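Local coordinates for protein glycoside hydrolase family 43 (Halothermothrix orenii, PDB 4QQS) that hydrolyses glycosidic bonds with alpha-L-arabinofuranosidase activity and probably takes part in breaking down xylan, at residues D219-Y224 with G239-S244; Q182-I187 with Y210-Y215; I178-D183 with Q192-P197; S266-V271 with D290-E295. One frame throughout, in Å; residues are numbered along the deposited sequence.

Interaction 1 (D219-Y224 with G239-S244)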
loop_
_atom_site.group_PDB
_atom_site.type_symbol
_atom_site.label_atom_id
_atom_site.label_comp_id
_atom_site.label_asym_id
_atom_site.label_seq_id
_atom_site.Cartn_x
_atom_site.Cartn_y
_atom_site.Cartn_z
ATOM N N ASP A 219 -14.169 -9.562 -4.801
ATOM C CA ASP A 219 -13.225 -10.560 -4.326
ATOM C C ASP A 219 -11.802 -10.044 -4.119
ATOM O O ASP A 219 -10.944 -10.814 -3.695
ATOM C CB ASP A 219 -13.226 -11.770 -5.255
ATOM C CG ASP A 219 -14.544 -12.509 -5.212
ATOM O OD1 ASP A 219 -15.070 -12.723 -4.095
ATOM O OD2 ASP A 219 -15.058 -12.850 -6.300
ATOM N N TYR A 220 -11.550 -8.766 -4.400
ATOM C CA TYR A 220 -10.286 -8.164 -3.984
ATOM C C TYR A 220 -10.156 -8.410 -2.485
ATOM O O TYR A 220 -11.117 -8.235 -1.739
ATOM C CB TYR A 220 -10.261 -6.682 -4.299
ATOM C CG TYR A 220 -8.897 -6.048 -4.411
ATOM C CD1 TYR A 220 -7.971 -6.509 -5.328
ATOM C CD2 TYR A 220 -8.558 -4.947 -3.643
ATOM C CE1 TYR A 220 -6.740 -5.878 -5.489
ATOM C CE2 TYR A 220 -7.340 -4.306 -3.790
ATOM C CZ TYR A 220 -6.441 -4.765 -4.719
ATOM O OH TYR A 220 -5.251 -4.079 -4.852
ATOM N N SER A 221 -8.987 -8.865 -2.043
ATOM C CA SER A 221 -8.826 -9.262 -0.650
ATOM C C SER A 221 -7.350 -9.330 -0.295
ATOM O O SER A 221 -6.482 -9.312 -1.182
ATOM C CB SER A 221 -9.546 -10.582 -0.372
ATOM O OG SER A 221 -9.478 -11.479 -1.469
ATOM N N ILE A 222 -7.085 -9.396 1.004
ATOM C CA ILE A 222 -5.745 -9.290 1.560
ATOM C C ILE A 222 -5.305 -10.600 2.182
ATOM O O ILE A 222 -6.042 -11.209 2.971
ATOM C CB ILE A 222 -5.698 -8.170 2.625
ATOM C CG1 ILE A 222 -5.979 -6.826 1.949
ATOM C CG2 ILE A 222 -4.366 -8.160 3.360
ATOM C CD1 ILE A 222 -6.302 -5.700 2.902
ATOM N N GLY A 223 -4.089 -11.017 1.827
ATOM C CA GLY A 223 -3.429 -12.146 2.444
ATOM C C GLY A 223 -2.076 -11.727 2.983
ATOM O O GLY A 223 -1.681 -10.566 2.868
ATOM N N TYR A 224 -1.332 -12.689 3.525
ATOM C CA TYR A 224 0.058 -12.421 3.863
ATOM C C TYR A 224 0.959 -13.606 3.587
ATOM O O TYR A 224 0.501 -14.745 3.407
ATOM C CB TYR A 224 0.226 -11.935 5.316
ATOM C CG TYR A 224 0.108 -12.998 6.384
ATOM C CD1 TYR A 224 1.223 -13.620 6.906
ATOM C CD2 TYR A 224 -1.132 -13.363 6.881
ATOM C CE1 TYR A 224 1.106 -14.568 7.905
ATOM C CE2 TYR A 224 -1.257 -14.300 7.882
ATOM C CZ TYR A 224 -0.136 -14.907 8.381
ATOM O OH TYR A 224 -0.275 -15.820 9.399
ATOM N N GLY A 239 -4.069 -20.044 5.467
ATOM C CA GLY A 239 -5.419 -19.595 5.741
ATOM C C GLY A 239 -5.815 -18.292 5.075
ATOM O O GLY A 239 -6.837 -17.719 5.430
ATOM N N ASN A 240 -5.030 -17.815 4.113
ATOM C CA ASN A 240 -5.395 -16.613 3.371
ATOM C C ASN A 240 -6.744 -16.792 2.670
ATOM O O ASN A 240 -7.124 -17.898 2.300
ATOM C CB ASN A 240 -4.356 -16.336 2.298
ATOM C CG ASN A 240 -3.099 -15.651 2.816
ATOM O OD1 ASN A 240 -3.102 -14.995 3.862
ATOM N ND2 ASN A 240 -2.021 -15.765 2.048
ATOM N N PRO A 241 -7.473 -15.694 2.461
ATOM C CA PRO A 241 -7.153 -14.322 2.856
ATOM C C PRO A 241 -7.462 -14.064 4.328
ATOM O O PRO A 241 -8.331 -14.709 4.924
ATOM C CB PRO A 241 -8.079 -13.488 1.960
ATOM C CG PRO A 241 -9.279 -14.367 1.781
ATOM C CD PRO A 241 -8.722 -15.765 1.685
ATOM N N ILE A 242 -6.764 -13.085 4.897
ATOM C CA ILE A 242 -7.018 -12.644 6.266
ATOM C C ILE A 242 -8.037 -11.513 6.357
ATOM O O ILE A 242 -8.566 -11.263 7.441
ATOM C CB ILE A 242 -5.719 -12.281 7.016
ATOM C CG1 ILE A 242 -5.054 -11.038 6.437
ATOM C CG2 ILE A 242 -4.772 -13.471 7.017
ATOM C CD1 ILE A 242 -3.919 -10.528 7.324
ATOM N N LEU A 243 -8.333 -10.855 5.240
ATOM C CA LEU A 243 -9.332 -9.802 5.224
ATOM C C LEU A 243 -10.037 -9.898 3.881
ATOM O O LEU A 243 -9.420 -9.742 2.820
ATOM C CB LEU A 243 -8.682 -8.447 5.453
ATOM C CG LEU A 243 -9.657 -7.304 5.732
ATOM C CD1 LEU A 243 -10.496 -7.547 6.984
ATOM C CD2 LEU A 243 -8.905 -5.988 5.867
ATOM N N SER A 244 -11.327 -10.215 3.932
ATOM C CA SER A 244 -12.098 -10.436 2.721
ATOM C C SER A 244 -13.519 -9.897 2.906
ATOM O O SER A 244 -13.923 -9.501 4.006
ATOM C CB SER A 244 -12.079 -11.914 2.324
ATOM O OG SER A 244 -12.638 -12.708 3.343
#
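Ile222 and Leu243 run alongside each other, the CD1 methyl of Ile222 meeting CD2 of Leu243 at 4.0 Å. Ile242 crosses Tyr224 at about a right angle and sets its CG2 methyl at the ring edge, in the ring plane, 3.6 Å from CD2 of Tyr224. Backbone bonds run beneath these side chains: Ile222 N gives a nearly straight bond to Leu243 O (3.0 Å), while Ile222 O accepts from both Ile242 N and Leu243 N. Pro241, after a cis peptide bond, sets CB 3.2 Å from Ile222 O. At the polar edge the Asn240 amide spans the backbone of Tyr224, OD1 taking the N-H of Tyr224 at 2.9 Å and ND2 giving to Tyr224 O at 3.0 Å. With CG anti to its carbonyl carbon (chi1 -80°), Asn240 turns its amide back onto the strand; ND2 has a second hydrogen bond, to Gln182 OE1. Ile242 and Leu243, both facing Ile222, make a classic beta bulge, where the loop after strand 235-236 pairs with strand 221-227 of a five-bladed beta-propeller.

Interaction 2 (Q182-I187 with Y210-Y215)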
loop_
_atom_site.group_PDB
_atom_site.type_symbol
_atom_site.label_atom_id
_atom_site.label_comp_id
_atom_site.label_asym_id
_atom_site.label_seq_id
_atom_site.Cartn_x
_atom_site.Cartn_y
_atom_site.Cartn_z
ATOM N N GLN A 182 -1.964 -19.338 -4.805
ATOM C CA GLN A 182 -2.963 -20.017 -3.982
ATOM C C GLN A 182 -4.330 -19.949 -4.647
ATOM O O GLN A 182 -4.625 -19.009 -5.382
ATOM C CB GLN A 182 -3.044 -19.360 -2.595
ATOM C CG GLN A 182 -1.783 -19.469 -1.774
ATOM C CD GLN A 182 -1.934 -18.826 -0.414
ATOM O OE1 GLN A 182 -2.164 -17.628 -0.306
ATOM N NE2 GLN A 182 -1.851 -19.627 0.627
ATOM N N ASP A 183 -5.177 -20.924 -4.350
ATOM C CA ASP A 183 -6.487 -20.994 -4.980
ATOM C C ASP A 183 -7.301 -19.716 -4.818
ATOM O O ASP A 183 -7.986 -19.323 -5.753
ATOM C CB ASP A 183 -7.286 -22.193 -4.461
ATOM C CG ASP A 183 -6.727 -23.480 -4.925
ATOM O OD1 ASP A 183 -7.035 -23.850 -6.075
ATOM O OD2 ASP A 183 -5.962 -24.093 -4.149
ATOM N N TRP A 184 -7.244 -19.080 -3.649
ATOM C CA TRP A 184 -8.061 -17.882 -3.416
ATOM C C TRP A 184 -7.657 -16.696 -4.300
ATOM O O TRP A 184 -8.398 -15.724 -4.367
ATOM C CB TRP A 184 -8.037 -17.453 -1.928
ATOM C CG TRP A 184 -6.774 -16.778 -1.522
ATOM C CD1 TRP A 184 -5.600 -17.395 -1.175
ATOM C CD2 TRP A 184 -6.509 -15.369 -1.446
ATOM N NE1 TRP A 184 -4.633 -16.468 -0.893
ATOM C CE2 TRP A 184 -5.160 -15.218 -1.053
ATOM C CE3 TRP A 184 -7.265 -14.217 -1.681
ATOM C CZ2 TRP A 184 -4.576 -13.972 -0.852
ATOM C CZ3 TRP A 184 -6.660 -12.989 -1.504
ATOM C CH2 TRP A 184 -5.340 -12.876 -1.089
ATOM N N GLU A 185 -6.498 -16.792 -4.958
ATOM C CA GLU A 185 -5.915 -15.680 -5.717
ATOM C C GLU A 185 -6.260 -15.707 -7.198
ATOM O O GLU A 185 -5.596 -15.046 -7.991
ATOM C CB GLU A 185 -4.394 -15.690 -5.580
ATOM C CG GLU A 185 -3.958 -15.607 -4.145
ATOM C CD GLU A 185 -2.457 -15.672 -3.969
ATOM O OE1 GLU A 185 -1.767 -16.612 -4.421
ATOM O OE2 GLU A 185 -1.916 -14.743 -3.369
ATOM N N GLY A 186 -7.275 -16.461 -7.592
ATOM C CA GLY A 186 -7.751 -16.398 -8.965
ATOM C C GLY A 186 -6.786 -16.976 -9.975
ATOM O O GLY A 186 -6.596 -16.429 -11.063
ATOM N N ILE A 187 -6.207 -18.114 -9.626
ATOM C CA ILE A 187 -5.144 -18.697 -10.422
ATOM C C ILE A 187 -5.623 -19.416 -11.683
ATOM O O ILE A 187 -4.795 -19.934 -12.427
ATOM C CB ILE A 187 -4.261 -19.622 -9.568
ATOM C CG1 ILE A 187 -5.113 -20.681 -8.843
ATOM C CG2 ILE A 187 -3.441 -18.782 -8.600
ATOM C CD1 ILE A 187 -4.331 -21.790 -8.187
ATOM N N TYR A 210 -0.501 -8.318 1.370
ATOM C CA TYR A 210 -0.617 -8.025 -0.055
ATOM C C TYR A 210 -2.064 -8.281 -0.450
ATOM O O TYR A 210 -2.823 -8.914 0.286
ATOM C CB TYR A 210 0.353 -8.887 -0.897
ATOM C CG TYR A 210 -0.013 -10.346 -0.874
ATOM C CD1 TYR A 210 0.416 -11.191 0.135
ATOM C CD2 TYR A 210 -0.843 -10.883 -1.851
ATOM C CE1 TYR A 210 0.028 -12.513 0.168
ATOM C CE2 TYR A 210 -1.235 -12.204 -1.814
ATOM C CZ TYR A 210 -0.791 -13.022 -0.809
ATOM O OH TYR A 210 -1.137 -14.357 -0.742
ATOM N N SER A 211 -2.421 -7.805 -1.639
ATOM C CA SER A 211 -3.762 -7.976 -2.172
ATOM C C SER A 211 -3.757 -8.826 -3.432
ATOM O O SER A 211 -2.780 -8.828 -4.200
ATOM C CB SER A 211 -4.369 -6.612 -2.487
ATOM O OG SER A 211 -4.477 -5.829 -1.305
ATOM N N ALA A 212 -4.850 -9.548 -3.652
ATOM C CA ALA A 212 -4.998 -10.373 -4.843
ATOM C C ALA A 212 -6.422 -10.260 -5.376
ATOM O O ALA A 212 -7.310 -9.741 -4.696
ATOM C CB ALA A 212 -4.659 -11.841 -4.542
ATOM N N ASN A 213 -6.616 -10.816 -6.575
ATOM C CA ASN A 213 -7.822 -10.654 -7.378
ATOM C C ASN A 213 -7.918 -9.241 -7.931
ATOM O O ASN A 213 -7.012 -8.432 -7.722
ATOM C CB ASN A 213 -9.071 -11.134 -6.632
ATOM C CG ASN A 213 -8.932 -12.583 -6.221
ATOM O OD1 ASN A 213 -8.819 -13.463 -7.078
ATOM N ND2 ASN A 213 -8.867 -12.843 -4.931
ATOM N N CYS A 214 -8.960 -8.977 -8.708
ATOM C CA CYS A 214 -9.081 -7.707 -9.406
ATOM C C CYS A 214 -9.601 -6.619 -8.471
ATOM O O CYS A 214 -10.596 -6.825 -7.779
ATOM C CB CYS A 214 -10.037 -7.855 -10.587
ATOM S SG CYS A 214 -10.226 -6.360 -11.565
ATOM N N TYR A 215 -8.958 -5.449 -8.484
ATOM C CA TYR A 215 -9.385 -4.332 -7.636
ATOM C C TYR A 215 -10.858 -3.956 -7.831
ATOM O O TYR A 215 -11.473 -3.429 -6.916
ATOM C CB TYR A 215 -8.533 -3.078 -7.880
ATOM C CG TYR A 215 -8.974 -2.330 -9.105
ATOM C CD1 TYR A 215 -9.838 -1.241 -9.013
ATOM C CD2 TYR A 215 -8.594 -2.750 -10.356
ATOM C CE1 TYR A 215 -10.294 -0.589 -10.132
ATOM C CE2 TYR A 215 -9.044 -2.102 -11.494
ATOM C CZ TYR A 215 -9.895 -1.026 -11.371
ATOM O OH TYR A 215 -10.361 -0.374 -12.483
HETATM O O HOH W 1 -5.596 -12.496 -8.933
#
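A short 3-10 turn at 183-184, in the loop that leads from strand 175-178 to strand 191-202 of the five-bladed propeller, packs here against the end of strand 205-212. Trp184 carries the apolar part: with CG between its backbone N and carbonyl carbon (chi1 76°), the indole swings over to put CH2 within 3.7 Å of Ala212 CB and CZ2 3.9 Å from Tyr210 CE2. Glu185 CG covers one face of the indole, offset toward the rim. NE1 bonds to Gln182 OE1 from above that amide's carbonyl plane, which helps to hold the ring's rotation. With an alanine here, Ala212 CB would probably face a gap and Gln182 OE1 would lose its indole donor. Tyr210 OH donates to Glu185 OE2 at 2.8 Å, from above the carboxylate plane, while OE1 takes the N-H of Gln182 on its anti side and a salt bridge from Lys236. At the strand end, Asn213 ND2 meets Trp184 O at 3.0 Å along a nearly straight bond, in both the carbonyl plane and its own amide plane.

Interaction 3 (I178-D183 with Q192-P197)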
loop_
_atom_site.group_PDB
_atom_site.type_symbol
_atom_site.label_atom_id
_atom_site.label_comp_id
_atom_site.label_asym_id
_atom_site.label_seq_id
_atom_site.Cartn_x
_atom_site.Cartn_y
_atom_site.Cartn_z
ATOM N N ILE A 178 6.703 -12.953 -4.294
ATOM C CA ILE A 178 5.485 -13.741 -4.433
ATOM C C ILE A 178 4.800 -13.414 -5.746
ATOM O O ILE A 178 4.937 -12.322 -6.294
ATOM C CB ILE A 178 4.495 -13.549 -3.264
ATOM C CG1 ILE A 178 4.076 -12.091 -3.109
ATOM C CG2 ILE A 178 5.071 -14.102 -1.977
ATOM C CD1 ILE A 178 2.936 -11.883 -2.108
ATOM N N GLN A 179 4.039 -14.386 -6.235
ATOM C CA GLN A 179 3.165 -14.197 -7.381
ATOM C C GLN A 179 1.940 -15.070 -7.162
ATOM O O GLN A 179 1.981 -16.016 -6.371
ATOM C CB GLN A 179 3.861 -14.573 -8.689
ATOM C CG GLN A 179 4.176 -16.047 -8.792
ATOM C CD GLN A 179 4.923 -16.395 -10.050
ATOM O OE1 GLN A 179 4.827 -15.702 -11.057
ATOM N NE2 GLN A 179 5.691 -17.470 -9.995
ATOM N N PRO A 180 0.831 -14.783 -7.860
ATOM C CA PRO A 180 -0.372 -15.591 -7.675
ATOM C C PRO A 180 -0.088 -17.089 -7.722
ATOM O O PRO A 180 0.532 -17.592 -8.669
ATOM C CB PRO A 180 -1.277 -15.111 -8.815
ATOM C CG PRO A 180 -0.922 -13.650 -8.908
ATOM C CD PRO A 180 0.570 -13.604 -8.709
ATOM N N SER A 181 -0.558 -17.792 -6.696
ATOM C CA SER A 181 -0.194 -19.186 -6.500
ATOM C C SER A 181 -1.236 -19.976 -5.710
ATOM O O SER A 181 -1.374 -21.173 -5.936
ATOM C CB SER A 181 1.184 -19.290 -5.832
ATOM O OG SER A 181 1.162 -18.739 -4.538
ATOM N N GLN A 182 -1.964 -19.338 -4.805
ATOM C CA GLN A 182 -2.963 -20.017 -3.982
ATOM C C GLN A 182 -4.330 -19.949 -4.647
ATOM O O GLN A 182 -4.625 -19.009 -5.382
ATOM C CB GLN A 182 -3.044 -19.360 -2.595
ATOM C CG GLN A 182 -1.783 -19.469 -1.774
ATOM C CD GLN A 182 -1.934 -18.826 -0.414
ATOM O OE1 GLN A 182 -2.164 -17.628 -0.306
ATOM N NE2 GLN A 182 -1.851 -19.627 0.627
ATOM N N ASP A 183 -5.177 -20.924 -4.350
ATOM C CA ASP A 183 -6.487 -20.994 -4.980
ATOM C C ASP A 183 -7.301 -19.716 -4.818
ATOM O O ASP A 183 -7.986 -19.323 -5.753
ATOM C CB ASP A 183 -7.286 -22.193 -4.461
ATOM C CG ASP A 183 -6.727 -23.480 -4.925
ATOM O OD1 ASP A 183 -7.035 -23.850 -6.075
ATOM O OD2 ASP A 183 -5.962 -24.093 -4.149
ATOM N N GLN A 192 -4.107 -12.019 -13.357
ATOM C CA GLN A 192 -3.895 -12.431 -11.966
ATOM C C GLN A 192 -3.007 -11.425 -11.266
ATOM O O GLN A 192 -2.062 -10.896 -11.862
ATOM C CB GLN A 192 -3.236 -13.812 -11.904
ATOM C CG GLN A 192 -4.035 -14.898 -12.608
ATOM C CD GLN A 192 -3.398 -16.251 -12.523
ATOM O OE1 GLN A 192 -2.552 -16.499 -11.668
ATOM N NE2 GLN A 192 -3.843 -17.157 -13.389
ATOM N N TRP A 193 -3.301 -11.160 -9.997
ATOM C CA TRP A 193 -2.591 -10.137 -9.246
ATOM C C TRP A 193 -2.111 -10.570 -7.876
ATOM O O TRP A 193 -2.878 -11.124 -7.088
ATOM C CB TRP A 193 -3.502 -8.929 -8.983
ATOM C CG TRP A 193 -4.025 -8.224 -10.175
ATOM C CD1 TRP A 193 -3.531 -7.106 -10.750
ATOM C CD2 TRP A 193 -5.209 -8.577 -10.922
ATOM N NE1 TRP A 193 -4.334 -6.734 -11.803
ATOM C CE2 TRP A 193 -5.364 -7.630 -11.935
ATOM C CE3 TRP A 193 -6.153 -9.612 -10.812
ATOM C CZ2 TRP A 193 -6.418 -7.689 -12.854
ATOM C CZ3 TRP A 193 -7.195 -9.665 -11.705
ATOM C CH2 TRP A 193 -7.313 -8.718 -12.718
ATOM N N ASN A 194 -0.854 -10.237 -7.584
ATOM C CA ASN A 194 -0.409 -9.982 -6.215
ATOM C C ASN A 194 0.142 -8.559 -6.244
ATOM O O ASN A 194 1.071 -8.266 -7.016
ATOM C CB ASN A 194 0.711 -10.919 -5.740
ATOM C CG ASN A 194 0.276 -12.336 -5.342
ATOM O OD1 ASN A 194 1.144 -13.138 -5.005
ATOM N ND2 ASN A 194 -1.015 -12.650 -5.357
ATOM N N GLU A 195 -0.429 -7.678 -5.428
ATOM C CA GLU A 195 -0.016 -6.283 -5.465
ATOM C C GLU A 195 -0.142 -5.665 -4.082
ATOM O O GLU A 195 -0.482 -6.330 -3.113
ATOM C CB GLU A 195 -0.770 -5.506 -6.554
ATOM C CG GLU A 195 -2.259 -5.408 -6.302
ATOM C CD GLU A 195 -3.047 -4.731 -7.434
ATOM O OE1 GLU A 195 -2.463 -4.344 -8.465
ATOM O OE2 GLU A 195 -4.276 -4.570 -7.275
ATOM N N GLY A 196 0.194 -4.392 -3.976
ATOM C CA GLY A 196 0.077 -3.717 -2.700
ATOM C C GLY A 196 0.823 -4.314 -1.518
ATOM O O GLY A 196 0.259 -4.428 -0.426
ATOM N N PRO A 197 2.110 -4.641 -1.672
ATOM C CA PRO A 197 2.860 -5.159 -0.517
ATOM C C PRO A 197 2.994 -4.147 0.618
ATOM O O PRO A 197 3.179 -2.953 0.370
ATOM C CB PRO A 197 4.241 -5.472 -1.105
ATOM C CG PRO A 197 4.361 -4.554 -2.292
ATOM C CD PRO A 197 2.960 -4.497 -2.869
HETATM O O HOH W 2 -0.691 -18.343 -11.158
#
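Asn194 holds CG anti to its own carbonyl carbon (chi1 -77°), which carries the amide across to the chain at Gln179 and Pro180, while Ile178 keeps CG1 between its backbone N and carbonyl carbon (chi1 59°), which swings its CD1 methyl to 3.6 Å from Asn194 OD1. Pro180 and Asn194 pass each other head to tail: Pro180 CD sits 3.6 Å from Asn194 CG. On the same ring, Pro180 CG rests 3.5 Å from the carbonyl carbon of Trp193, and Pro180 CB touches Gln192 OE1 at 3.4 Å. No direct hydrogen bond joins the two segments. Asn194 OD1 comes close to the Gln179 carbonyl, acceptor beside acceptor, and the ammonium of Lys236 binds both oxygens, which would offset their mutual repulsion. On the other side of the amide, Asn194 ND2 donates to Trp193 O at 3.0 Å and to Glu185 OE2. A leucine in place of Asn194 would probably leave Lys236 and Glu185 each short of a polar mate. A water gives one hydrogen to Pro180 O and the other to Gln192 OE1, while Gln192 NE2 goes to Asp189 O. Strand 191-202 belongs to the family 43 propeller and also holds Glu195, whose CB points away from this loop; the loop thus packs on the back of the strand that carries the predicted proton donor of the active site.

Interaction 4 (S266-V271 with D290-E295)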
loop_
_atom_site.group_PDB
_atom_site.type_symbol
_atom_site.label_atom_id
_atom_site.label_comp_id
_atom_site.label_asym_id
_atom_site.label_seq_id
_atom_site.Cartn_x
_atom_site.Cartn_y
_atom_site.Cartn_z
ATOM N N SER A 266 -0.179 1.163 21.600
ATOM C CA SER A 266 -0.407 -0.154 22.185
ATOM C C SER A 266 -1.000 -1.218 21.269
ATOM O O SER A 266 -0.961 -2.394 21.628
ATOM C CB SER A 266 -1.320 -0.030 23.400
ATOM O OG SER A 266 -2.644 0.259 22.992
ATOM N N GLU A 267 -1.554 -0.832 20.125
ATOM C CA GLU A 267 -2.219 -1.795 19.251
ATOM C C GLU A 267 -2.089 -1.359 17.794
ATOM O O GLU A 267 -2.037 -0.174 17.489
ATOM C CB GLU A 267 -3.695 -1.981 19.642
ATOM C CG GLU A 267 -4.515 -0.715 19.521
ATOM C CD GLU A 267 -5.976 -0.867 19.898
ATOM O OE1 GLU A 267 -6.420 -1.984 20.239
ATOM O OE2 GLU A 267 -6.682 0.160 19.855
ATOM N N LEU A 268 -2.047 -2.343 16.905
ATOM C CA LEU A 268 -1.927 -2.112 15.475
ATOM C C LEU A 268 -3.297 -2.010 14.810
ATOM O O LEU A 268 -4.265 -2.681 15.195
ATOM C CB LEU A 268 -1.140 -3.244 14.813
ATOM C CG LEU A 268 0.317 -3.426 15.246
ATOM C CD1 LEU A 268 0.918 -4.618 14.515
ATOM C CD2 LEU A 268 1.150 -2.157 14.997
ATOM N N PHE A 269 -3.342 -1.165 13.782
ATOM C CA PHE A 269 -4.478 -1.068 12.879
ATOM C C PHE A 269 -4.029 -1.298 11.446
ATOM O O PHE A 269 -3.021 -0.746 10.996
ATOM C CB PHE A 269 -5.152 0.304 12.976
ATOM C CG PHE A 269 -6.101 0.407 14.137
ATOM C CD1 PHE A 269 -5.630 0.653 15.418
ATOM C CD2 PHE A 269 -7.452 0.193 13.956
ATOM C CE1 PHE A 269 -6.497 0.690 16.493
ATOM C CE2 PHE A 269 -8.317 0.221 15.034
ATOM C CZ PHE A 269 -7.834 0.472 16.294
ATOM N N VAL A 270 -4.822 -2.090 10.733
ATOM C CA VAL A 270 -4.748 -2.153 9.290
ATOM C C VAL A 270 -5.635 -1.041 8.727
ATOM O O VAL A 270 -6.738 -0.798 9.222
ATOM C CB VAL A 270 -5.180 -3.556 8.757
ATOM C CG1 VAL A 270 -6.596 -3.954 9.187
ATOM C CG2 VAL A 270 -5.041 -3.629 7.264
ATOM N N VAL A 271 -5.113 -0.344 7.722
ATOM C CA VAL A 271 -5.817 0.721 7.028
ATOM C C VAL A 271 -5.992 0.226 5.600
ATOM O O VAL A 271 -5.015 -0.101 4.942
ATOM C CB VAL A 271 -5.029 2.035 7.044
ATOM C CG1 VAL A 271 -5.850 3.121 6.370
ATOM C CG2 VAL A 271 -4.648 2.439 8.481
ATOM N N ASP A 290 -9.159 -1.271 10.911
ATOM C CA ASP A 290 -9.579 -2.312 11.840
ATOM C C ASP A 290 -8.361 -2.859 12.573
ATOM O O ASP A 290 -7.221 -2.682 12.147
ATOM C CB ASP A 290 -10.360 -3.443 11.130
ATOM C CG ASP A 290 -11.867 -3.189 11.043
ATOM O OD1 ASP A 290 -12.483 -2.808 12.067
ATOM O OD2 ASP A 290 -12.445 -3.430 9.947
ATOM N N ARG A 291 -8.613 -3.523 13.695
ATOM C CA ARG A 291 -7.547 -4.032 14.540
ATOM C C ARG A 291 -6.836 -5.218 13.905
ATOM O O ARG A 291 -7.476 -6.118 13.377
ATOM C CB ARG A 291 -8.103 -4.401 15.916
ATOM C CG ARG A 291 -8.427 -3.163 16.732
ATOM C CD ARG A 291 -9.042 -3.479 18.113
ATOM N NE ARG A 291 -8.965 -2.271 18.938
ATOM C CZ ARG A 291 -9.837 -1.267 18.934
ATOM N NH1 ARG A 291 -10.975 -1.338 18.258
ATOM N NH2 ARG A 291 -9.572 -0.184 19.645
ATOM N N LEU A 292 -5.509 -5.177 13.995
ATOM C CA LEU A 292 -4.603 -6.174 13.446
ATOM C C LEU A 292 -3.784 -6.723 14.609
ATOM O O LEU A 292 -3.309 -5.950 15.439
ATOM C CB LEU A 292 -3.669 -5.480 12.455
ATOM C CG LEU A 292 -2.679 -6.352 11.705
ATOM C CD1 LEU A 292 -3.411 -7.202 10.680
ATOM C CD2 LEU A 292 -1.645 -5.496 11.016
ATOM N N TYR A 293 -3.614 -8.037 14.690
ATOM C CA TYR A 293 -2.894 -8.630 15.818
ATOM C C TYR A 293 -2.353 -9.997 15.438
ATOM O O TYR A 293 -2.787 -10.599 14.467
ATOM C CB TYR A 293 -3.809 -8.737 17.049
ATOM C CG TYR A 293 -5.006 -9.648 16.854
ATOM C CD1 TYR A 293 -6.131 -9.214 16.172
ATOM C CD2 TYR A 293 -5.019 -10.943 17.372
ATOM C CE1 TYR A 293 -7.234 -10.034 15.996
ATOM C CE2 TYR A 293 -6.126 -11.765 17.220
ATOM C CZ TYR A 293 -7.233 -11.310 16.525
ATOM O OH TYR A 293 -8.336 -12.121 16.343
ATOM N N PHE A 294 -1.411 -10.481 16.234
ATOM C CA PHE A 294 -0.857 -11.808 16.080
ATOM C C PHE A 294 -1.385 -12.719 17.189
ATOM O O PHE A 294 -1.482 -12.320 18.355
ATOM C CB PHE A 294 0.665 -11.751 16.158
ATOM C CG PHE A 294 1.317 -11.012 15.010
ATOM C CD1 PHE A 294 1.521 -9.637 15.053
ATOM C CD2 PHE A 294 1.753 -11.699 13.892
ATOM C CE1 PHE A 294 2.135 -8.972 14.004
ATOM C CE2 PHE A 294 2.377 -11.033 12.849
ATOM C CZ PHE A 294 2.561 -9.676 12.900
ATOM N N GLU A 295 -1.682 -13.963 16.824
ATOM C CA GLU A 295 -2.102 -14.978 17.786
ATOM C C GLU A 295 -1.622 -16.326 17.278
ATOM O O GLU A 295 -1.898 -16.686 16.140
ATOM C CB GLU A 295 -3.626 -14.958 17.957
ATOM C CG GLU A 295 -4.177 -16.017 18.896
ATOM C CD GLU A 295 -5.644 -15.809 19.224
ATOM O OE1 GLU A 295 -6.423 -15.521 18.286
ATOM O OE2 GLU A 295 -6.009 -15.938 20.415
HETATM O O HOH W 3 -1.936 -5.142 17.709
#
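Over the centre of one face of the Arg291 guanidinium lies CZ of the Phe269 ring, 3.7 Å above the plane, and at the guanidinium edge, in plane, is Glu267 OE1. The ring and guanidinium planes stand 64° apart, far from parallel, and the ring meets the guanidinium through its CZ end. Arg291 CA sits above one face of the phenyl, offset toward the rim. With CG anti to its carbonyl carbon (chi1 -73°) and the chain extended to NE, Arg291 runs along Phe269, its CG 3.7 Å from Phe269 CZ, to reach Glu267. The carboxylate is gripped side-on: Arg291 NE donates to Glu267 OE1 at 2.9 Å, from above the carboxylate plane, and Arg291 NH2 donates to Glu267 OE2 on the syn side, also at 2.9 Å but less straight. From the C-terminal tail, Pro310 O accepts from Arg291 NH1, and Arg313 N gives to Glu267 OE2. All this sits on the antiparallel hairpin of strands 268-275 and 285-295, the two middle strands of a four-stranded antiparallel sheet, one blade of the propeller; the short segments here make an angle of 123°. Phe269 and Arg291 form a non-hydrogen-bonded pair; Val270 and Asp290 form a hydrogen-bonded one, Val270 N giving to Asp290 O at 2.8 Å. On the face with Val270 and Asp290, Leu292 CB packs 4.1 Å from Leu268 CB. Beyond it a water accepts from Leu268 N and donates to Leu292 O.

In the fold
Interactions 1, 2 and 3 form one continuous patch on neighbouring strands 191-202, 205-212 and 221-227. Interactions 2 and 3 share Gln182 and Asp183, their centres about 6 Å apart; those of interactions 1 and 2 lie about 8 Å apart. Backbone bonds run from Ser211 N to Glu195 O (2.8 Å) and from Gly223 N to Tyr210 O (2.9 Å). Closest to the predicted catalytic centre is interaction 3, which contains Glu195; Tyr220 OH of interaction 1 bonds to Glu195 OE2 at 2.7 Å. The side chain of Trp193 is about 6 Å from a bound EPE, a buffer molecule. Interaction 4 stands apart in another blade, its centre about 15 Å from that of interaction 1 and about 22 Å from the other two.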